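Local structure of iron Transport-associated domain protein (Bacillus anthracis, 4H8Q) at residues D13-I18 against P40-V45; I18-L23 against V120-D125; Y36-A41 against A53-N58; K64-K69 against N102-V107. The protein probably acts as a hemophore that takes up heme from methemoglobin through its NEAT domains, in the service of iron acquisition. The protein carries 1 engineered substitution. All blocks are in the same frame, centred on the assembly; numbering follows the deposited sequence.

In the fold
From the N terminus, strand 14-24 takes part in two contacts. Its first half pairs with strand 41-46 in interaction 1, which closes the loop 19-39. Its second half pairs with the last strand, 114-125, in interaction 2, which closes a loop of nearly a hundred residues and with it the barrel. The two cross along the chain and share Ile18. Interaction 3 overlaps interaction 1 at Pro40 and Ala41, and brings the loop before strand 41-46 against strand 49-56. Interaction 4 joins strands 62-69 and 101-109. Both 3 and 4 nest inside the loop closed by interaction 2, and both touch the heme.

Interaction 1 of 4, residues D13-I18 against P40-V45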
# COMPACT_ATOMS: atom_id res chain seq x y z
N ASP A 13 2.27 21.51 -1.37
CA ASP A 13 1.51 20.99 -0.24
C ASP A 13 0.01 20.91 -0.51
O ASP A 13 -0.58 21.83 -1.09
CB ASP A 13 1.78 21.84 1.01
CG ASP A 13 3.22 21.75 1.47
OD1 ASP A 13 4.07 21.30 0.66
OD2 ASP A 13 3.51 22.12 2.63
N GLY A 14 -0.60 19.80 -0.08
CA GLY A 14 -2.01 19.55 -0.31
C GLY A 14 -2.29 18.05 -0.38
O GLY A 14 -1.38 17.25 -0.18
N GLN A 15 -3.54 17.69 -0.67
CA GLN A 15 -3.98 16.30 -0.73
C GLN A 15 -4.45 15.96 -2.15
O GLN A 15 -5.26 16.68 -2.72
CB GLN A 15 -5.14 16.09 0.24
CG GLN A 15 -4.94 14.98 1.27
CD GLN A 15 -5.85 15.13 2.48
OE1 GLN A 15 -6.70 16.03 2.53
NE2 GLN A 15 -5.68 14.26 3.46
N TYR A 16 -3.96 14.85 -2.71
CA TYR A 16 -4.23 14.51 -4.12
C TYR A 16 -4.62 13.05 -4.31
O TYR A 16 -4.21 12.20 -3.52
CB TYR A 16 -2.98 14.75 -4.95
CG TYR A 16 -2.39 16.13 -4.85
CD1 TYR A 16 -2.67 17.10 -5.80
CD2 TYR A 16 -1.52 16.46 -3.81
CE1 TYR A 16 -2.13 18.36 -5.71
CE2 TYR A 16 -0.97 17.72 -3.72
CZ TYR A 16 -1.28 18.67 -4.67
OH TYR A 16 -0.73 19.93 -4.58
N ASP A 17 -5.38 12.75 -5.36
CA ASP A 17 -5.60 11.37 -5.75
C ASP A 17 -4.37 10.86 -6.49
O ASP A 17 -3.78 11.57 -7.32
CB ASP A 17 -6.82 11.23 -6.67
CG ASP A 17 -8.14 11.44 -5.97
OD1 ASP A 17 -8.16 11.44 -4.71
OD2 ASP A 17 -9.17 11.57 -6.67
N ILE A 18 -3.97 9.62 -6.22
CA ILE A 18 -2.90 9.01 -6.99
C ILE A 18 -3.20 7.55 -7.32
O ILE A 18 -3.40 6.73 -6.44
CB ILE A 18 -1.52 9.16 -6.31
CG1 ILE A 18 -0.42 8.58 -7.21
CG2 ILE A 18 -1.53 8.52 -4.92
CD1 ILE A 18 0.98 9.06 -6.85
N PRO A 40 -7.80 5.05 -6.64
CA PRO A 40 -6.56 5.72 -6.23
C PRO A 40 -6.41 5.82 -4.72
O PRO A 40 -7.40 5.83 -3.96
CB PRO A 40 -6.72 7.13 -6.80
CG PRO A 40 -8.19 7.36 -6.80
CD PRO A 40 -8.80 6.02 -7.13
N ALA A 41 -5.15 5.91 -4.30
CA ALA A 41 -4.81 6.24 -2.93
C ALA A 41 -4.82 7.76 -2.77
O ALA A 41 -5.06 8.50 -3.73
CB ALA A 41 -3.43 5.69 -2.60
N ARG A 42 -4.56 8.22 -1.55
CA ARG A 42 -4.50 9.66 -1.32
C ARG A 42 -3.08 10.05 -0.95
O ARG A 42 -2.47 9.49 -0.04
CB ARG A 42 -5.50 10.10 -0.25
CG ARG A 42 -6.96 9.98 -0.69
CD ARG A 42 -7.32 11.07 -1.71
NE ARG A 42 -7.65 12.33 -1.03
CZ ARG A 42 -7.78 13.50 -1.64
NH1 ARG A 42 -7.59 13.60 -2.95
NH2 ARG A 42 -8.09 14.58 -0.93
N LEU A 43 -2.56 11.01 -1.70
CA LEU A 43 -1.22 11.52 -1.49
C LEU A 43 -1.32 12.83 -0.73
O LEU A 43 -2.03 13.74 -1.14
CB LEU A 43 -0.57 11.78 -2.84
CG LEU A 43 0.64 12.71 -2.89
CD1 LEU A 43 1.82 12.09 -2.16
CD2 LEU A 43 0.99 13.00 -4.34
N THR A 44 -0.62 12.93 0.39
CA THR A 44 -0.54 14.19 1.12
C THR A 44 0.87 14.73 0.96
O THR A 44 1.85 14.04 1.25
CB THR A 44 -0.85 14.02 2.61
OG1 THR A 44 -2.20 13.59 2.78
CG2 THR A 44 -0.65 15.35 3.34
N VAL A 45 0.97 15.95 0.46
CA VAL A 45 2.26 16.60 0.31
C VAL A 45 2.37 17.64 1.42
O VAL A 45 1.51 18.51 1.53
CB VAL A 45 2.40 17.28 -1.05
CG1 VAL A 45 3.76 17.95 -1.17
CG2 VAL A 45 2.21 16.26 -2.18
O HOH W 1 -7.93 17.22 -2.21
O HOH W 2 -9.12 14.67 1.87
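The guanidinium of Arg42 lies over the backbone of strand 14-18, with Gln15 C and Tyr16 N under one face. Two waters sit at its edge, in its plane, both bound to NH2. One passes on to Gln15 O, the other weakly to Gln15 OE1. NH1 makes a salt bridge to Asp17 OD1 at 2.8 Å. It meets that oxygen from above the carboxylate plane, and the two flat groups stand 71° apart. Bends at chi2 (-73°) and chi3 (-83°) fold the arginine back over the neighbouring strand to make this possible. The Tyr16 ring has Leu43 O at its edge, and Val45 CG2 comes obliquely to CE2 at 3.8 Å. Its OH is bound to Lys12 O. Between the strands, Gly14 with Val45, Tyr16 with Leu43 and Ile18 with Ala41 are antiparallel hydrogen-bonded pairs. Tyr16 N to Leu43 O measures 2.7 Å. On the side of the sheet that carries Tyr16, Ile18 CG2 packs on Leu43 CB at 4.0 Å. Strand 41-46 runs between strand 14-24 and strand 49-56 in the barrel. Ile18, Ala41 and Leu43 all reach Ile52 of strand 49-56, and Leu97 from a loop touches Ile18 and Leu43.

Interaction 2 of 4, residues I18-L23 against V120-D125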
# COMPACT_ATOMS: atom_id res chain seq x y z
N ILE A 18 -3.97 9.62 -6.22
CA ILE A 18 -2.90 9.01 -6.99
C ILE A 18 -3.20 7.55 -7.32
O ILE A 18 -3.40 6.73 -6.44
CB ILE A 18 -1.52 9.16 -6.31
CG1 ILE A 18 -0.42 8.58 -7.21
CG2 ILE A 18 -1.53 8.52 -4.92
CD1 ILE A 18 0.98 9.06 -6.85
N ALA A 19 -3.24 7.24 -8.61
CA ALA A 19 -3.49 5.87 -9.03
C ALA A 19 -2.24 5.02 -8.84
O ALA A 19 -1.13 5.53 -8.90
CB ALA A 19 -3.94 5.82 -10.49
N PHE A 20 -2.43 3.73 -8.62
CA PHE A 20 -1.30 2.82 -8.46
C PHE A 20 -1.73 1.39 -8.74
O PHE A 20 -2.94 1.09 -8.81
CB PHE A 20 -0.72 2.92 -7.05
CG PHE A 20 -1.62 2.34 -6.00
CD1 PHE A 20 -2.65 3.10 -5.46
CD2 PHE A 20 -1.46 1.02 -5.57
CE1 PHE A 20 -3.50 2.56 -4.51
CE2 PHE A 20 -2.30 0.47 -4.62
CZ PHE A 20 -3.32 1.24 -4.08
N LYS A 21 -0.74 0.51 -8.88
CA LYS A 21 -0.96 -0.91 -9.02
C LYS A 21 0.03 -1.62 -8.10
O LYS A 21 1.13 -1.10 -7.86
CB LYS A 21 -0.71 -1.35 -10.47
CG LYS A 21 -1.74 -0.85 -11.47
CD LYS A 21 -1.31 -1.17 -12.90
CE LYS A 21 -2.34 -0.67 -13.92
NZ LYS A 21 -1.87 -0.87 -15.33
N VAL A 22 -0.35 -2.78 -7.58
CA VAL A 22 0.58 -3.63 -6.86
C VAL A 22 1.06 -4.72 -7.80
O VAL A 22 0.25 -5.41 -8.42
CB VAL A 22 -0.07 -4.27 -5.62
CG1 VAL A 22 0.97 -5.05 -4.81
CG2 VAL A 22 -0.71 -3.18 -4.75
N LEU A 23 2.38 -4.86 -7.90
CA LEU A 23 3.00 -5.79 -8.84
C LEU A 23 3.62 -6.99 -8.13
O LEU A 23 4.14 -6.87 -7.02
CB LEU A 23 4.08 -5.06 -9.63
CG LEU A 23 3.64 -3.81 -10.39
CD1 LEU A 23 4.86 -3.13 -11.04
CD2 LEU A 23 2.57 -4.15 -11.44
N VAL A 120 6.16 -7.51 -2.55
CA VAL A 120 5.52 -6.93 -3.72
C VAL A 120 6.13 -5.57 -4.00
O VAL A 120 6.87 -5.03 -3.17
CB VAL A 120 4.01 -6.73 -3.51
CG1 VAL A 120 3.30 -8.05 -3.34
CG2 VAL A 120 3.77 -5.83 -2.29
N GLN A 121 5.83 -5.02 -5.18
CA GLN A 121 6.18 -3.64 -5.48
C GLN A 121 4.93 -2.82 -5.74
O GLN A 121 3.97 -3.29 -6.34
CB GLN A 121 7.11 -3.54 -6.69
CG GLN A 121 8.55 -3.89 -6.39
CD GLN A 121 8.79 -5.38 -6.36
OE1 GLN A 121 8.52 -6.07 -7.35
NE2 GLN A 121 9.28 -5.89 -5.24
N ILE A 122 4.94 -1.58 -5.27
CA ILE A 122 3.87 -0.65 -5.60
C ILE A 122 4.37 0.29 -6.68
O ILE A 122 5.44 0.90 -6.54
CB ILE A 122 3.44 0.16 -4.36
CG1 ILE A 122 2.86 -0.78 -3.31
CG2 ILE A 122 2.41 1.22 -4.76
CD1 ILE A 122 2.73 -0.17 -1.90
N GLN A 123 3.61 0.42 -7.76
CA GLN A 123 3.94 1.38 -8.81
C GLN A 123 2.83 2.42 -8.90
O GLN A 123 1.70 2.09 -9.23
CB GLN A 123 4.12 0.70 -10.17
CG GLN A 123 4.55 1.66 -11.26
CD GLN A 123 6.03 1.57 -11.57
OE1 GLN A 123 6.49 0.60 -12.18
NE2 GLN A 123 6.80 2.56 -11.13
N PHE A 124 3.18 3.66 -8.57
CA PHE A 124 2.25 4.77 -8.71
C PHE A 124 2.29 5.28 -10.14
O PHE A 124 3.30 5.12 -10.84
CB PHE A 124 2.63 5.91 -7.76
CG PHE A 124 2.68 5.49 -6.31
CD1 PHE A 124 3.88 5.15 -5.72
CD2 PHE A 124 1.52 5.44 -5.56
CE1 PHE A 124 3.93 4.76 -4.40
CE2 PHE A 124 1.56 5.05 -4.23
CZ PHE A 124 2.77 4.71 -3.65
N ASP A 125 1.18 5.87 -10.59
CA ASP A 125 1.13 6.51 -11.90
C ASP A 125 0.51 7.89 -11.77
O ASP A 125 -0.70 8.05 -11.95
CB ASP A 125 0.36 5.65 -12.90
CG ASP A 125 0.38 6.23 -14.30
OD1 ASP A 125 0.94 7.33 -14.48
OD2 ASP A 125 -0.17 5.59 -15.22
O HOH W 3 -2.83 9.29 -10.66
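Leu23 N gives a nearly straight hydrogen bond to Gln121 O, 2.7 Å long with 177° at the hydrogen. It belongs to the antiparallel ladder between strands 14-24 and 114-125, the first and last strands of the chain, which closes the beta barrel of this NEAT domain. Gln121 N returns a bond to Leu23 O at 3.1 Å, and Lys21 and Gln123 form a second hydrogen-bonded pair. Farther along, Asp125 N binds Ala19 O. A water there joins Ala19 N to Asp125 O.

The inner face is apolar. Phe20 CB packs on Phe124 CD2 at 3.7 Å, at a non-hydrogen-bonded pair where the backbones come close. The phenylalanines are not stacked ring on ring. Ile122 CG2 instead lies over one face of the Phe124 ring, toward its rim, and also comes within 4.0 Å of Phe20 CD2. Phe20 takes a chi1 of 70°, which sets CG between the backbone N and the carbonyl carbon and turns the end of the side chain away from strand 114-125, toward Val37 and Met54. Val120 lines the heme pocket, so this seam reaches the ligand.

The other face is mixed. The amide of Gln121 is held by Lys26 N and Asp25 OD1, and that of Gln123 by Lys100 NZ. Leu23 CD1 lies on Gln123 CB at 4.0 Å. At the heme end of the inner face, Val22 CG1 touches Val120 CB at 3.7 Å.

Interaction 3 of 4, residues Y36-A41 against A53-N58; sequences YVVSPA and AMTLKN. With HEM (protoporphyrin IX containing Fe), chain B.
The backbones of 36-41 and 53-58 meet at a single bridge, Val37 with Leu56, framed by hydrogen bonds from Lys57 N to Tyr36 O (2.8 Å) and from Val38 N to Thr55 O (3.0 Å). A water spans Val38 O and Thr55 N. The chains part at Ser39 and Pro40 and meet again where Ala41 CB lies 3.5 Å from Ala53 O. The heme methyl CMC sits over the centre of one face of the Tyr36 ring, 3.4 Å above it, as in a CH-pi contact. Asn58 OD1 lies in the ring plane at the edge, 3.3 Å from Tyr36 CE1, with the amide turned 77° from the ring. The side-chain amide oxygen of Asn58 thus faces ring hydrogens, which probably suits its partial charge. Lys57 bends at chi2 and chi3, laying its CD on Val38 CG2 at 3.7 Å. Its NZ binds Thr35 O and, through a water, Val37 O. Val37 CG1 touches Leu56 CD2 at 4.1 Å. The loop thus passes from the heme pocket along strand 49-56 and into strand 41-46. Phe20 of strand 14-24 packs on Val37, Ala41 and Met54, while Val90 of strand 87-94 meets Leu56.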
# COMPACT_ATOMS: atom_id res chain seq x y z
N TYR A 36 -6.93 -6.35 -3.39
CA TYR A 36 -7.25 -6.06 -1.99
C TYR A 36 -6.83 -4.66 -1.56
O TYR A 36 -6.75 -4.37 -0.37
CB TYR A 36 -6.62 -7.11 -1.07
CG TYR A 36 -7.17 -8.48 -1.34
CD1 TYR A 36 -8.37 -8.88 -0.79
CD2 TYR A 36 -6.50 -9.37 -2.17
CE1 TYR A 36 -8.90 -10.13 -1.04
CE2 TYR A 36 -7.01 -10.63 -2.43
CZ TYR A 36 -8.22 -11.00 -1.86
OH TYR A 36 -8.75 -12.24 -2.12
N VAL A 37 -6.55 -3.81 -2.53
CA VAL A 37 -6.26 -2.41 -2.25
C VAL A 37 -7.19 -1.53 -3.06
O VAL A 37 -7.72 -1.95 -4.09
CB VAL A 37 -4.80 -2.05 -2.61
CG1 VAL A 37 -3.84 -2.95 -1.89
CG2 VAL A 37 -4.59 -2.12 -4.12
N VAL A 38 -7.41 -0.31 -2.58
CA VAL A 38 -8.22 0.63 -3.33
C VAL A 38 -7.35 1.65 -4.05
O VAL A 38 -6.51 2.30 -3.44
CB VAL A 38 -9.19 1.38 -2.41
CG1 VAL A 38 -9.95 2.45 -3.20
CG2 VAL A 38 -10.15 0.40 -1.74
N SER A 39 -7.53 1.76 -5.36
CA SER A 39 -6.88 2.83 -6.11
C SER A 39 -7.99 3.72 -6.65
O SER A 39 -9.02 3.21 -7.09
CB SER A 39 -6.05 2.24 -7.26
OG SER A 39 -5.49 3.26 -8.07
N PRO A 40 -7.80 5.05 -6.64
CA PRO A 40 -6.56 5.72 -6.23
C PRO A 40 -6.41 5.82 -4.72
O PRO A 40 -7.40 5.83 -3.96
CB PRO A 40 -6.72 7.13 -6.80
CG PRO A 40 -8.19 7.36 -6.80
CD PRO A 40 -8.80 6.02 -7.13
N ALA A 41 -5.15 5.91 -4.30
CA ALA A 41 -4.81 6.24 -2.93
C ALA A 41 -4.82 7.76 -2.77
O ALA A 41 -5.06 8.50 -3.73
CB ALA A 41 -3.43 5.69 -2.60
N ALA A 53 -1.78 7.46 1.81
CA ALA A 53 -2.79 6.78 2.61
C ALA A 53 -3.55 5.83 1.71
O ALA A 53 -4.19 6.25 0.74
CB ALA A 53 -3.74 7.79 3.26
N MET A 54 -3.48 4.55 2.04
CA MET A 54 -4.01 3.50 1.18
C MET A 54 -5.00 2.64 1.94
O MET A 54 -4.72 2.21 3.06
CB MET A 54 -2.85 2.61 0.72
CG MET A 54 -3.27 1.50 -0.22
SD MET A 54 -1.83 0.60 -0.81
CE MET A 54 -0.90 1.91 -1.59
N THR A 55 -6.15 2.37 1.33
CA THR A 55 -7.16 1.50 1.92
C THR A 55 -6.90 0.03 1.57
O THR A 55 -6.74 -0.32 0.39
CB THR A 55 -8.57 1.89 1.47
OG1 THR A 55 -8.85 3.23 1.92
CG2 THR A 55 -9.61 0.94 2.05
N LEU A 56 -6.86 -0.81 2.60
CA LEU A 56 -6.76 -2.26 2.44
C LEU A 56 -8.14 -2.88 2.62
O LEU A 56 -8.84 -2.58 3.60
CB LEU A 56 -5.82 -2.84 3.49
CG LEU A 56 -4.38 -2.33 3.50
CD1 LEU A 56 -3.58 -2.91 4.64
CD2 LEU A 56 -3.70 -2.65 2.18
N LYS A 57 -8.52 -3.73 1.68
CA LYS A 57 -9.76 -4.50 1.79
C LYS A 57 -9.47 -5.85 2.44
O LYS A 57 -8.32 -6.25 2.56
CB LYS A 57 -10.40 -4.66 0.42
CG LYS A 57 -10.84 -3.32 -0.18
CD LYS A 57 -10.61 -3.24 -1.68
CE LYS A 57 -11.57 -4.10 -2.45
NZ LYS A 57 -11.38 -3.92 -3.92
N ASN A 58 -10.52 -6.55 2.87
CA ASN A 58 -10.35 -7.77 3.65
C ASN A 58 -9.30 -7.61 4.74
O ASN A 58 -8.41 -8.45 4.91
CB ASN A 58 -10.01 -8.96 2.74
CG ASN A 58 -11.21 -9.40 1.92
OD1 ASN A 58 -11.41 -8.95 0.80
ND2 ASN A 58 -12.02 -10.27 2.50
CHA HEM B . -0.06 -15.67 -4.43
CHB HEM B . -4.45 -17.62 -3.75
CHC HEM B . -5.65 -14.02 -0.71
CHD HEM B . -1.50 -11.75 -1.83
C1A HEM B . -1.14 -16.51 -4.50
C2A HEM B . -1.22 -17.74 -5.26
C3A HEM B . -2.43 -18.26 -5.07
C4A HEM B . -3.17 -17.40 -4.18
CMA HEM B . -2.99 -19.56 -5.68
CAA HEM B . -0.09 -18.31 -6.16
CBA HEM B . 0.09 -17.42 -7.38
CGA HEM B . -1.17 -17.31 -8.21
O1A HEM B . -1.83 -18.35 -8.46
O2A HEM B . -1.54 -16.18 -8.64
C1B HEM B . -5.16 -16.80 -2.90
C2B HEM B . -6.53 -17.01 -2.50
C3B HEM B . -6.87 -16.03 -1.67
C4B HEM B . -5.72 -15.16 -1.49
CMB HEM B . -7.45 -18.15 -2.99
CAB HEM B . -8.26 -15.88 -1.01
CBB HEM B . -8.55 -14.79 -0.30
C1C HEM B . -4.65 -13.07 -0.77
C2C HEM B . -4.64 -11.79 -0.08
C3C HEM B . -3.50 -11.16 -0.39
C4C HEM B . -2.73 -12.02 -1.28
CMC HEM B . -5.76 -11.27 0.85
CAC HEM B . -3.06 -9.77 0.12
CBC HEM B . -1.83 -9.34 -0.14
C1D HEM B . -0.76 -12.61 -2.61
C2D HEM B . 0.56 -12.29 -3.09
C3D HEM B . 1.01 -13.50 -3.89
C4D HEM B . -0.08 -14.44 -3.82
CMD HEM B . 1.36 -11.00 -2.84
CAD HEM B . 2.36 -13.68 -4.62
CBD HEM B . 2.16 -13.52 -6.12
CGD HEM B . 1.59 -12.18 -6.47
O1D HEM B . 2.13 -11.12 -6.03
O2D HEM B . 0.58 -12.17 -7.22
NA HEM B . -2.34 -16.33 -3.85
NB HEM B . -4.69 -15.66 -2.26
NC HEM B . -3.47 -13.17 -1.49
ND HEM B . -1.11 -13.88 -3.06
FE HEM B . -2.81 -14.87 -2.49
O HOH W 4 -9.67 -2.98 -5.72
O HOH W 5 -6.53 3.71 -1.09
O HOH W 6 -8.23 5.38 -0.68

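Interaction 4 of 4, residues K64-K69 against N102-V107; sequences KFQTEK and NAKVKV. With HEM (protoporphyrin IX containing Fe), chain B.
Gln66 and Lys104 form a hydrogen-bonded pair, both bonds 2.9 Å, in the antiparallel pairing of strands 62-69 and 101-109. Lys106 N binds Lys64 O, but the return bond from Lys64 N to Lys106 O is weak. Glu68 N is bound to Asn102 O at the other end.

One polar side-chain bond spans the strands. Asn102 ND2 gives a hydrogen to Glu68 OE1 at 2.8 Å, meeting it nearly along its C-O axis and within the amide plane. Glu68 CG stands anti to the backbone N (chi1 -178°) and the chain is extended, so its carboxylate lies alongside the amide. A water adds a link from Asn102 N to the same OE1. On the outer face, Lys104 NZ makes a salt bridge to Asp119 and Lys106 NZ one to Asp108. The Gln66 amide nitrogen binds Asp75.

Lysine chains also touch on this face, with Lys64 CB 3.6 Å from Lys106 CB. The other apolar contacts lie on the inner face. Phe65 CE1 rests on Ala103 CB at 4.1 Å. Near the heme, Val105 CG1 reaches the vinyl carbon CBC at 3.7 Å. Val107 lies over the pyrrole ring that bears this vinyl, its CG2 3.6 Å from CAC.

The chemistry implies a two-sided strand pair. Its outer side is polar and rich in lysine, with the Lys104 and Lys106 charges met by Asp119 and Asp108. Its inner side packs the barrel and, at the heme end of strand 101-109, sets the Val107 methyls over the face of one pyrrole ring and the Val105 methyls against its vinyl group.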
# COMPACT_ATOMS: atom_id res chain seq x y z
N LYS A 64 0.06 -8.14 8.39
CA LYS A 64 1.20 -7.22 8.39
C LYS A 64 1.30 -6.53 7.05
O LYS A 64 1.02 -7.13 6.00
CB LYS A 64 2.51 -7.96 8.65
CG LYS A 64 2.69 -8.51 10.05
CD LYS A 64 4.10 -9.06 10.22
CE LYS A 64 4.42 -9.30 11.69
NZ LYS A 64 5.75 -9.94 11.89
N PHE A 65 1.70 -5.27 7.07
CA PHE A 65 1.98 -4.55 5.84
C PHE A 65 3.14 -3.59 6.06
O PHE A 65 3.08 -2.73 6.93
CB PHE A 65 0.75 -3.78 5.33
CG PHE A 65 1.02 -3.00 4.08
CD1 PHE A 65 1.23 -3.67 2.88
CD2 PHE A 65 1.12 -1.63 4.11
CE1 PHE A 65 1.50 -2.96 1.72
CE2 PHE A 65 1.39 -0.91 2.95
CZ PHE A 65 1.57 -1.58 1.75
N GLN A 66 4.20 -3.75 5.27
CA GLN A 66 5.41 -2.95 5.47
C GLN A 66 5.88 -2.33 4.16
O GLN A 66 5.66 -2.88 3.08
CB GLN A 66 6.52 -3.82 6.05
CG GLN A 66 6.13 -4.51 7.33
CD GLN A 66 7.23 -5.40 7.87
OE1 GLN A 66 8.14 -5.80 7.14
NE2 GLN A 66 7.15 -5.72 9.16
N THR A 67 6.53 -1.17 4.25
CA THR A 67 7.13 -0.59 3.06
C THR A 67 8.59 -0.26 3.35
O THR A 67 8.98 -0.13 4.51
CB THR A 67 6.38 0.67 2.59
OG1 THR A 67 6.45 1.69 3.60
CG2 THR A 67 4.93 0.35 2.30
N GLU A 68 9.38 -0.15 2.29
CA GLU A 68 10.81 0.11 2.46
C GLU A 68 11.03 1.55 2.88
O GLU A 68 10.51 2.47 2.26
CB GLU A 68 11.58 -0.19 1.17
CG GLU A 68 13.09 0.01 1.31
CD GLU A 68 13.90 -0.77 0.28
OE1 GLU A 68 13.35 -1.12 -0.78
OE2 GLU A 68 15.10 -1.03 0.54
N LYS A 69 11.80 1.72 3.95
CA LYS A 69 12.10 3.03 4.49
C LYS A 69 13.52 3.02 5.03
O LYS A 69 13.85 2.23 5.92
CB LYS A 69 11.12 3.37 5.62
CG LYS A 69 11.42 4.67 6.35
CD LYS A 69 10.59 4.79 7.62
CE LYS A 69 10.88 6.08 8.38
NZ LYS A 69 10.54 7.29 7.58
N ASN A 102 9.17 -0.89 -2.77
CA ASN A 102 9.12 -2.25 -2.24
C ASN A 102 8.24 -2.33 -1.00
O ASN A 102 8.30 -1.45 -0.14
CB ASN A 102 10.51 -2.76 -1.91
CG ASN A 102 11.37 -2.95 -3.13
OD1 ASN A 102 10.90 -3.42 -4.17
ND2 ASN A 102 12.64 -2.59 -3.02
N ALA A 103 7.45 -3.39 -0.91
CA ALA A 103 6.61 -3.60 0.25
C ALA A 103 6.55 -5.08 0.58
O ALA A 103 6.97 -5.93 -0.21
CB ALA A 103 5.20 -3.06 0.00
N LYS A 104 6.06 -5.39 1.77
CA LYS A 104 5.92 -6.76 2.23
C LYS A 104 4.53 -6.89 2.83
O LYS A 104 4.01 -5.94 3.42
CB LYS A 104 6.95 -7.08 3.31
CG LYS A 104 8.37 -7.19 2.79
CD LYS A 104 9.36 -7.28 3.93
CE LYS A 104 10.77 -7.56 3.42
NZ LYS A 104 10.85 -8.89 2.75
N VAL A 105 3.94 -8.06 2.67
CA VAL A 105 2.61 -8.31 3.21
C VAL A 105 2.56 -9.69 3.85
O VAL A 105 3.18 -10.64 3.35
CB VAL A 105 1.52 -8.14 2.11
CG1 VAL A 105 1.65 -9.22 1.01
CG2 VAL A 105 0.13 -8.14 2.73
N LYS A 106 1.86 -9.81 4.97
CA LYS A 106 1.58 -11.10 5.58
C LYS A 106 0.08 -11.32 5.58
O LYS A 106 -0.69 -10.45 5.97
CB LYS A 106 2.13 -11.19 7.00
CG LYS A 106 1.96 -12.55 7.65
CD LYS A 106 2.72 -12.60 8.97
CE LYS A 106 2.73 -14.00 9.57
NZ LYS A 106 1.44 -14.30 10.25
N VAL A 107 -0.34 -12.50 5.13
CA VAL A 107 -1.76 -12.81 5.00
C VAL A 107 -2.08 -14.06 5.82
O VAL A 107 -1.34 -15.04 5.79
CB VAL A 107 -2.14 -13.08 3.53
CG1 VAL A 107 -3.64 -13.27 3.38
CG2 VAL A 107 -1.64 -11.95 2.63
CHA HEM B . -0.06 -15.67 -4.43
CHB HEM B . -4.45 -17.62 -3.75
CHC HEM B . -5.65 -14.02 -0.71
CHD HEM B . -1.50 -11.75 -1.83
C1A HEM B . -1.14 -16.51 -4.50
C2A HEM B . -1.22 -17.74 -5.26
C3A HEM B . -2.43 -18.26 -5.07
C4A HEM B . -3.17 -17.40 -4.18
CMA HEM B . -2.99 -19.56 -5.68
CAA HEM B . -0.09 -18.31 -6.16
CBA HEM B . 0.09 -17.42 -7.38
CGA HEM B . -1.17 -17.31 -8.21
O1A HEM B . -1.83 -18.35 -8.46
O2A HEM B . -1.54 -16.18 -8.64
C1B HEM B . -5.16 -16.80 -2.90
C2B HEM B . -6.53 -17.01 -2.50
C3B HEM B . -6.87 -16.03 -1.67
C4B HEM B . -5.72 -15.16 -1.49
CMB HEM B . -7.45 -18.15 -2.99
CAB HEM B . -8.26 -15.88 -1.01
CBB HEM B . -8.55 -14.79 -0.30
C1C HEM B . -4.65 -13.07 -0.77
C2C HEM B . -4.64 -11.79 -0.08
C3C HEM B . -3.50 -11.16 -0.39
C4C HEM B . -2.73 -12.02 -1.28
CMC HEM B . -5.76 -11.27 0.85
CAC HEM B . -3.06 -9.77 0.12
CBC HEM B . -1.83 -9.34 -0.14
C1D HEM B . -0.76 -12.61 -2.61
C2D HEM B . 0.56 -12.29 -3.09
C3D HEM B . 1.01 -13.50 -3.89
C4D HEM B . -0.08 -14.44 -3.82
CMD HEM B . 1.36 -11.00 -2.84
CAD HEM B . 2.36 -13.68 -4.62
CBD HEM B . 2.16 -13.52 -6.12
CGD HEM B . 1.59 -12.18 -6.47
O1D HEM B . 2.13 -11.12 -6.03
O2D HEM B . 0.58 -12.17 -7.22
NA HEM B . -2.34 -16.33 -3.85
NB HEM B . -4.69 -15.66 -2.26
NC HEM B . -3.47 -13.17 -1.49
ND HEM B . -1.11 -13.88 -3.06
FE HEM B . -2.81 -14.87 -2.49
O HOH W 7 11.62 0.68 -2.34